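PDB 2NRH: type III pantothenate kinase from Campylobacter jejuni, which probably catalyses the ATP-dependent phosphorylation of pantothenate, the first step of coenzyme A biosynthesis. Local coordinates for residues L5-L16 with L193-I203. The protein carries 2 engineered substitutions. Numbering follows the deposited sequence.
Sequences LCDIGNSNANFL and LLIFRGMKKII. With SO4 (sulfate ion), chain D.
Phe196 of helix 194-203 presses its ring against Leu5 and Leu16, a hydrogen-bonded pair on the two antiparallel strands of the beta hairpin that opens the N-terminal sheet of this actin-like ATPase (ASKHA) fold. The contact illustrates how a C-terminal helix can pack on the hairpin of a phosphate-binding loop largely through one aromatic side chain, with aliphatic neighbours along the helix. Leu16 CB sits almost exactly above the ring centre, 3.7 Å from the centroid of Phe196 and 3° off the ring normal, a CH-pi contact over one face. Because Leu16 CG is anti to its backbone N (chi1 -175°), the side chain runs on across the ring toward the helix, and Leu16 CD2 reaches Phe196 CB at 3.9 Å. The far edge of the ring points at the sheet: Phe196 CZ lies 3.2 Å from Asn14 O, near the ring plane, while that oxygen also accepts the backbone hydrogen bond of Asp7 N. Leu5 meets the ring obliquely, its CB 3.7 Å from Phe196 CD1. Met199, bent at its last torsion (chi3 72°), brings CE to 3.4 Å from Cys6 O. Nearer the loop, Ile195 CG2 lies 3.9 Å from Asp7 CG, the side chains crossing at about a right angle; Ile195 also neighbours Asp76, the predicted proton acceptor. Residues 7-14 belong to the predicted ATP site, as does Ser94; a sulfate, probably from the crystallisation liquor, accepts weak hydrogen bonds from Asn10 N and Asn12 N and is hydrogen-bonded to Ser94 OG. At the other end, Leu5 CD2 meets Ile203 CD1 tightly, at 3.5 Å.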
ATOM      1  N   LEU B   5      11.013  10.935  28.942  1.00 57.30           N
ATOM      2  CA  LEU B   5      11.481  10.298  27.715  1.00 55.67           C
ATOM      3  C   LEU B   5      10.881  10.959  26.483  1.00 54.70           C
ATOM      4  O   LEU B   5       9.741  11.379  26.512  1.00 54.66           O
ATOM      5  CB  LEU B   5      11.132   8.805  27.722  1.00 55.63           C
ATOM      6  CG  LEU B   5      11.636   7.996  28.919  1.00 55.20           C
ATOM      7  CD1 LEU B   5      11.035   6.577  28.953  1.00 54.04           C
ATOM      8  CD2 LEU B   5      13.170   7.939  28.930  1.00 53.33           C
ATOM      9  N   CYS B   6      11.663  11.001  25.396  1.00 53.40           N
ATOM     10  CA  CYS B   6      11.277  11.602  24.130  1.00 51.23           C
ATOM     11  C   CYS B   6      11.585  10.684  22.932  1.00 50.40           C
ATOM     12  O   CYS B   6      12.728  10.222  22.729  1.00 49.75           O
ATOM     13  CB  CYS B   6      11.912  12.997  23.943  1.00 51.31           C
ATOM     14  SG  CYS B   6      11.062  13.937  22.660  1.00 53.87           S
ATOM     15  N   ASP B   7      10.547  10.405  22.145  1.00 49.38           N
ATOM     16  CA  ASP B   7      10.658   9.623  20.907  1.00 48.83           C
ATOM     17  C   ASP B   7      10.348  10.535  19.697  1.00 47.85           C
ATOM     18  O   ASP B   7       9.180  10.861  19.418  1.00 48.82           O
ATOM     19  CB  ASP B   7       9.752   8.383  21.025  1.00 48.71           C
ATOM     20  CG  ASP B   7       9.272   7.859  19.694  1.00 51.15           C
ATOM     21  OD1 ASP B   7      10.062   7.833  18.756  1.00 54.22           O
ATOM     22  OD2 ASP B   7       8.090   7.447  19.566  1.00 56.81           O
ATOM     23  N   ILE B   8      11.400  10.990  19.012  1.00 47.16           N
ATOM     24  CA  ILE B   8      11.278  12.042  18.007  1.00 46.93           C
ATOM     25  C   ILE B   8      11.215  11.521  16.550  1.00 46.01           C
ATOM     26  O   ILE B   8      12.117  10.854  16.088  1.00 45.04           O
ATOM     27  CB  ILE B   8      12.438  13.083  18.153  1.00 47.46           C
ATOM     28  CG1 ILE B   8      12.481  13.642  19.566  1.00 48.50           C
ATOM     29  CG2 ILE B   8      12.327  14.235  17.058  1.00 47.22           C
ATOM     30  CD1 ILE B   8      13.881  14.145  20.037  1.00 48.50           C
ATOM     31  N   GLY B   9      10.133  11.838  15.849  1.00 46.04           N
ATOM     32  CA  GLY B   9       9.918  11.428  14.485  1.00 45.17           C
ATOM     33  C   GLY B   9      10.049  12.578  13.474  1.00 46.76           C
ATOM     34  O   GLY B   9      10.462  13.700  13.803  1.00 46.87           O
ATOM     35  N   ASN B  10       9.691  12.273  12.240  1.00 47.60           N
ATOM     36  CA  ASN B  10       9.570  13.248  11.179  1.00 50.22           C
ATOM     37  C   ASN B  10       8.376  14.202  11.260  1.00 51.17           C
ATOM     38  O   ASN B  10       8.403  15.260  10.630  1.00 50.53           O
ATOM     39  CB  ASN B  10       9.619  12.542   9.833  1.00 49.04           C
ATOM     40  CG  ASN B  10      11.027  12.022   9.517  1.00 53.30           C
ATOM     41  OD1 ASN B  10      12.036  12.781   9.565  1.00 53.51           O
ATOM     42  ND2 ASN B  10      11.118  10.739   9.199  1.00 49.35           N
ATOM     43  N   SER B  11       7.366  13.860  12.065  1.00 52.29           N
ATOM     44  CA  SER B  11       6.205  14.732  12.218  1.00 53.74           C
ATOM     45  C   SER B  11       5.792  15.107  13.666  1.00 52.91           C
ATOM     46  O   SER B  11       5.146  16.139  13.894  1.00 52.09           O
ATOM     47  CB  SER B  11       5.012  14.087  11.494  1.00 55.41           C
ATOM     48  OG  SER B  11       5.202  14.079  10.092  1.00 60.11           O
ATOM     49  N   ASN B  12       6.146  14.229  14.602  1.00 51.80           N
ATOM     50  CA  ASN B  12       5.737  14.291  15.983  1.00 51.93           C
ATOM     51  C   ASN B  12       6.948  13.987  16.858  1.00 51.83           C
ATOM     52  O   ASN B  12       7.847  13.209  16.480  1.00 51.00           O
ATOM     53  CB  ASN B  12       4.694  13.173  16.296  1.00 52.44           C
ATOM     54  CG  ASN B  12       3.547  13.092  15.268  1.00 56.62           C
ATOM     55  OD1 ASN B  12       2.788  14.059  15.086  1.00 56.82           O
ATOM     56  ND2 ASN B  12       3.417  11.917  14.600  1.00 58.09           N
ATOM     57  N   ALA B  13       6.955  14.578  18.042  1.00 51.75           N
ATOM     58  CA  ALA B  13       7.786  14.096  19.134  1.00 51.28           C
ATOM     59  C   ALA B  13       6.760  13.665  20.183  1.00 52.12           C
ATOM     60  O   ALA B  13       5.861  14.431  20.563  1.00 53.20           O
ATOM     61  CB  ALA B  13       8.721  15.159  19.638  1.00 49.23           C
ATOM     62  N   ASN B  14       6.850  12.392  20.547  1.00 52.32           N
ATOM     63  CA  ASN B  14       6.065  11.803  21.581  1.00 52.37           C
ATOM     64  C   ASN B  14       6.907  11.764  22.843  1.00 52.63           C
ATOM     65  O   ASN B  14       8.040  11.276  22.831  1.00 51.52           O
ATOM     66  CB  ASN B  14       5.663  10.396  21.166  1.00 51.63           C
ATOM     67  CG  ASN B  14       5.042  10.348  19.774  1.00 54.98           C
ATOM     68  OD1 ASN B  14       5.389   9.454  18.972  1.00 56.41           O
ATOM     69  ND2 ASN B  14       4.104  11.284  19.474  1.00 53.23           N
ATOM     70  N   PHE B  15       6.338  12.310  23.914  1.00 54.09           N
ATOM     71  CA  PHE B  15       6.974  12.385  25.241  1.00 55.10           C
ATOM     72  C   PHE B  15       6.288  11.454  26.235  1.00 56.73           C
ATOM     73  O   PHE B  15       5.097  11.194  26.121  1.00 55.88           O
ATOM     74  CB  PHE B  15       6.795  13.787  25.791  1.00 53.89           C
ATOM     75  CG  PHE B  15       7.626  14.820  25.124  1.00 51.07           C
ATOM     76  CD1 PHE B  15       8.865  15.164  25.656  1.00 46.11           C
ATOM     77  CD2 PHE B  15       7.173  15.458  23.966  1.00 46.43           C
ATOM     78  CE1 PHE B  15       9.636  16.142  25.047  1.00 48.30           C
ATOM     79  CE2 PHE B  15       7.923  16.429  23.347  1.00 48.68           C
ATOM     80  CZ  PHE B  15       9.172  16.799  23.903  1.00 49.29           C
ATOM     81  N   LEU B  16       7.042  10.990  27.222  1.00 59.66           N
ATOM     82  CA  LEU B  16       6.484  10.294  28.396  1.00 61.85           C
ATOM     83  C   LEU B  16       7.165  10.790  29.695  1.00 64.07           C
ATOM     84  O   LEU B  16       8.399  10.886  29.756  1.00 64.69           O
ATOM     85  CB  LEU B  16       6.609   8.784  28.263  1.00 61.44           C
ATOM     86  CG  LEU B  16       5.990   7.860  29.338  1.00 61.63           C
ATOM     87  CD1 LEU B  16       4.476   7.925  29.317  1.00 64.25           C
ATOM     88  CD2 LEU B  16       6.441   6.388  29.252  1.00 61.94           C
ATOM     89  N   LEU B 193       2.768   1.890  24.161  1.00 59.71           N
ATOM     90  CA  LEU B 193       4.048   2.326  24.660  1.00 59.78           C
ATOM     91  C   LEU B 193       5.208   1.394  24.354  1.00 58.89           C
ATOM     92  O   LEU B 193       6.191   1.418  25.067  1.00 60.02           O
ATOM     93  CB  LEU B 193       3.989   2.547  26.173  1.00 60.46           C
ATOM     94  CG  LEU B 193       2.870   3.364  26.837  1.00 62.60           C
ATOM     95  CD1 LEU B 193       2.843   3.056  28.333  1.00 65.40           C
ATOM     96  CD2 LEU B 193       3.011   4.853  26.643  1.00 63.54           C
ATOM     97  N   LEU B 194       5.140   0.605  23.289  1.00 57.51           N
ATOM     98  CA  LEU B 194       6.238  -0.318  22.999  1.00 56.84           C
ATOM     99  C   LEU B 194       7.647   0.301  22.988  1.00 57.07           C
ATOM    100  O   LEU B 194       8.616  -0.282  23.515  1.00 58.36           O
ATOM    101  CB  LEU B 194       6.030  -1.040  21.669  1.00 55.35           C
ATOM    102  CG  LEU B 194       5.592  -2.472  21.755  1.00 54.67           C
ATOM    103  CD1 LEU B 194       6.000  -3.152  20.485  1.00 47.37           C
ATOM    104  CD2 LEU B 194       6.211  -3.215  23.032  1.00 54.13           C
ATOM    105  N   ILE B 195       7.742   1.461  22.356  1.00 56.12           N
ATOM    106  CA  ILE B 195       8.994   2.123  22.089  1.00 54.64           C
ATOM    107  C   ILE B 195       9.535   2.634  23.414  1.00 54.53           C
ATOM    108  O   ILE B 195      10.699   2.436  23.711  1.00 53.91           O
ATOM    109  CB  ILE B 195       8.800   3.266  21.021  1.00 53.27           C
ATOM    110  CG1 ILE B 195       8.703   2.658  19.632  1.00 53.09           C
ATOM    111  CG2 ILE B 195       9.955   4.195  20.993  1.00 51.34           C
ATOM    112  CD1 ILE B 195       8.609   3.675  18.513  1.00 53.89           C
ATOM    113  N   PHE B 196       8.684   3.303  24.191  1.00 54.81           N
ATOM    114  CA  PHE B 196       9.084   3.846  25.492  1.00 54.80           C
ATOM    115  C   PHE B 196       9.493   2.750  26.467  1.00 56.08           C
ATOM    116  O   PHE B 196      10.243   3.024  27.407  1.00 56.80           O
ATOM    117  CB  PHE B 196       7.952   4.666  26.119  1.00 54.55           C
ATOM    118  CG  PHE B 196       7.779   6.011  25.536  1.00 53.26           C
ATOM    119  CD1 PHE B 196       8.837   6.917  25.496  1.00 51.70           C
ATOM    120  CD2 PHE B 196       6.537   6.396  25.030  1.00 56.50           C
ATOM    121  CE1 PHE B 196       8.676   8.184  24.938  1.00 51.22           C
ATOM    122  CE2 PHE B 196       6.352   7.668  24.470  1.00 54.11           C
ATOM    123  CZ  PHE B 196       7.435   8.568  24.426  1.00 54.39           C
ATOM    124  N   ARG B 197       8.967   1.539  26.282  1.00 56.68           N
ATOM    125  CA  ARG B 197       9.435   0.360  27.023  1.00 59.05           C
ATOM    126  C   ARG B 197      10.877  -0.071  26.630  1.00 58.03           C
ATOM    127  O   ARG B 197      11.692  -0.391  27.495  1.00 58.74           O
ATOM    128  CB  ARG B 197       8.471  -0.827  26.846  1.00 58.63           C
ATOM    129  CG  ARG B 197       7.091  -0.638  27.465  1.00 62.74           C
ATOM    130  CD  ARG B 197       6.279  -1.989  27.591  1.00 64.03           C
ATOM    131  NE  ARG B 197       5.503  -2.017  28.847  1.00 74.82           N
ATOM    132  CZ  ARG B 197       5.134  -3.123  29.512  1.00 77.80           C
ATOM    133  NH1 ARG B 197       5.429  -4.352  29.064  1.00 77.00           N
ATOM    134  NH2 ARG B 197       4.443  -2.995  30.640  1.00 79.83           N
ATOM    135  N   GLY B 198      11.187  -0.089  25.335  1.00 56.59           N
ATOM    136  CA  GLY B 198      12.574  -0.227  24.877  1.00 55.39           C
ATOM    137  C   GLY B 198      13.492   0.814  25.481  1.00 54.88           C
ATOM    138  O   GLY B 198      14.566   0.480  26.028  1.00 55.76           O
ATOM    139  N   MET B 199      13.082   2.084  25.406  1.00 54.53           N
ATOM    140  CA  MET B 199      13.820   3.175  26.079  1.00 52.56           C
ATOM    141  C   MET B 199      13.943   2.983  27.614  1.00 55.81           C
ATOM    142  O   MET B 199      14.992   3.233  28.197  1.00 55.56           O
ATOM    143  CB  MET B 199      13.204   4.524  25.751  1.00 52.10           C
ATOM    144  CG  MET B 199      13.093   4.850  24.233  1.00 51.09           C
ATOM    145  SD  MET B 199      12.222   6.423  23.948  1.00 42.89           S
ATOM    146  CE  MET B 199      13.457   7.459  24.497  1.00 39.53           C
ATOM    147  N   LYS B 200      12.860   2.551  28.259  1.00 58.23           N
ATOM    148  CA  LYS B 200      12.865   2.265  29.687  1.00 60.84           C
ATOM    149  C   LYS B 200      13.925   1.205  29.977  1.00 61.24           C
ATOM    150  O   LYS B 200      14.723   1.359  30.901  1.00 61.69           O
ATOM    151  CB  LYS B 200      11.479   1.747  30.143  1.00 61.28           C
ATOM    152  CG  LYS B 200      10.928   2.488  31.354  1.00 63.85           C
ATOM    153  CD  LYS B 200       9.531   3.041  31.075  1.00 67.74           C
ATOM    154  CE  LYS B 200       9.138   4.176  32.062  1.00 72.12           C
ATOM    155  NZ  LYS B 200       7.626   4.302  32.267  1.00 70.22           N
ATOM    156  N   LYS B 201      13.927   0.142  29.167  1.00 62.22           N
ATOM    157  CA  LYS B 201      14.887  -0.954  29.295  1.00 62.34           C
ATOM    158  C   LYS B 201      16.299  -0.483  29.148  1.00 62.59           C
ATOM    159  O   LYS B 201      17.170  -0.956  29.882  1.00 63.66           O
ATOM    160  CB  LYS B 201      14.605  -2.086  28.311  1.00 62.39           C
ATOM    161  CG  LYS B 201      15.610  -3.257  28.378  1.00 62.80           C
ATOM    162  CD  LYS B 201      15.174  -4.494  27.551  1.00 63.37           C
ATOM    163  CE  LYS B 201      16.437  -5.287  26.973  1.00 65.98           C
ATOM    164  NZ  LYS B 201      16.169  -6.554  26.147  1.00 65.03           N
ATOM    165  N   ILE B 202      16.558   0.441  28.227  1.00 62.78           N
ATOM    166  CA  ILE B 202      17.940   0.940  28.086  1.00 63.05           C
ATOM    167  C   ILE B 202      18.465   1.584  29.367  1.00 64.43           C
ATOM    168  O   ILE B 202      19.655   1.456  29.698  1.00 63.81           O
ATOM    169  CB  ILE B 202      18.112   1.927  26.903  1.00 62.59           C
ATOM    170  CG1 ILE B 202      18.279   1.151  25.591  1.00 62.22           C
ATOM    171  CG2 ILE B 202      19.269   2.957  27.160  1.00 59.22           C
ATOM    172  CD1 ILE B 202      19.041  -0.109  25.678  1.00 60.84           C
ATOM    173  N   ILE B 203      17.564   2.268  30.066  1.00 65.63           N
ATOM    174  CA  ILE B 203      17.902   3.037  31.245  1.00 68.00           C
ATOM    175  C   ILE B 203      18.104   2.117  32.429  1.00 70.03           C
ATOM    176  O   ILE B 203      18.971   2.366  33.257  1.00 70.89           O
ATOM    177  CB  ILE B 203      16.853   4.111  31.524  1.00 67.52           C
ATOM    178  CG1 ILE B 203      16.992   5.222  30.492  1.00 67.22           C
ATOM    179  CG2 ILE B 203      17.080   4.777  32.864  1.00 69.61           C
ATOM    180  CD1 ILE B 203      15.704   5.824  30.028  1.00 62.36           C
TER
HETATM  181  S   SO4 D 218       6.109  10.375  12.561  1.00 98.66           S
HETATM  182  O1  SO4 D 218       5.262   9.189  12.682  1.00 99.66           O
HETATM  183  O2  SO4 D 218       5.452  11.254  11.589  1.00100.96           O
HETATM  184  O3  SO4 D 218       6.186  11.041  13.854  1.00 97.07           O
HETATM  185  O4  SO4 D 218       7.457  10.002  12.080  1.00 97.68           O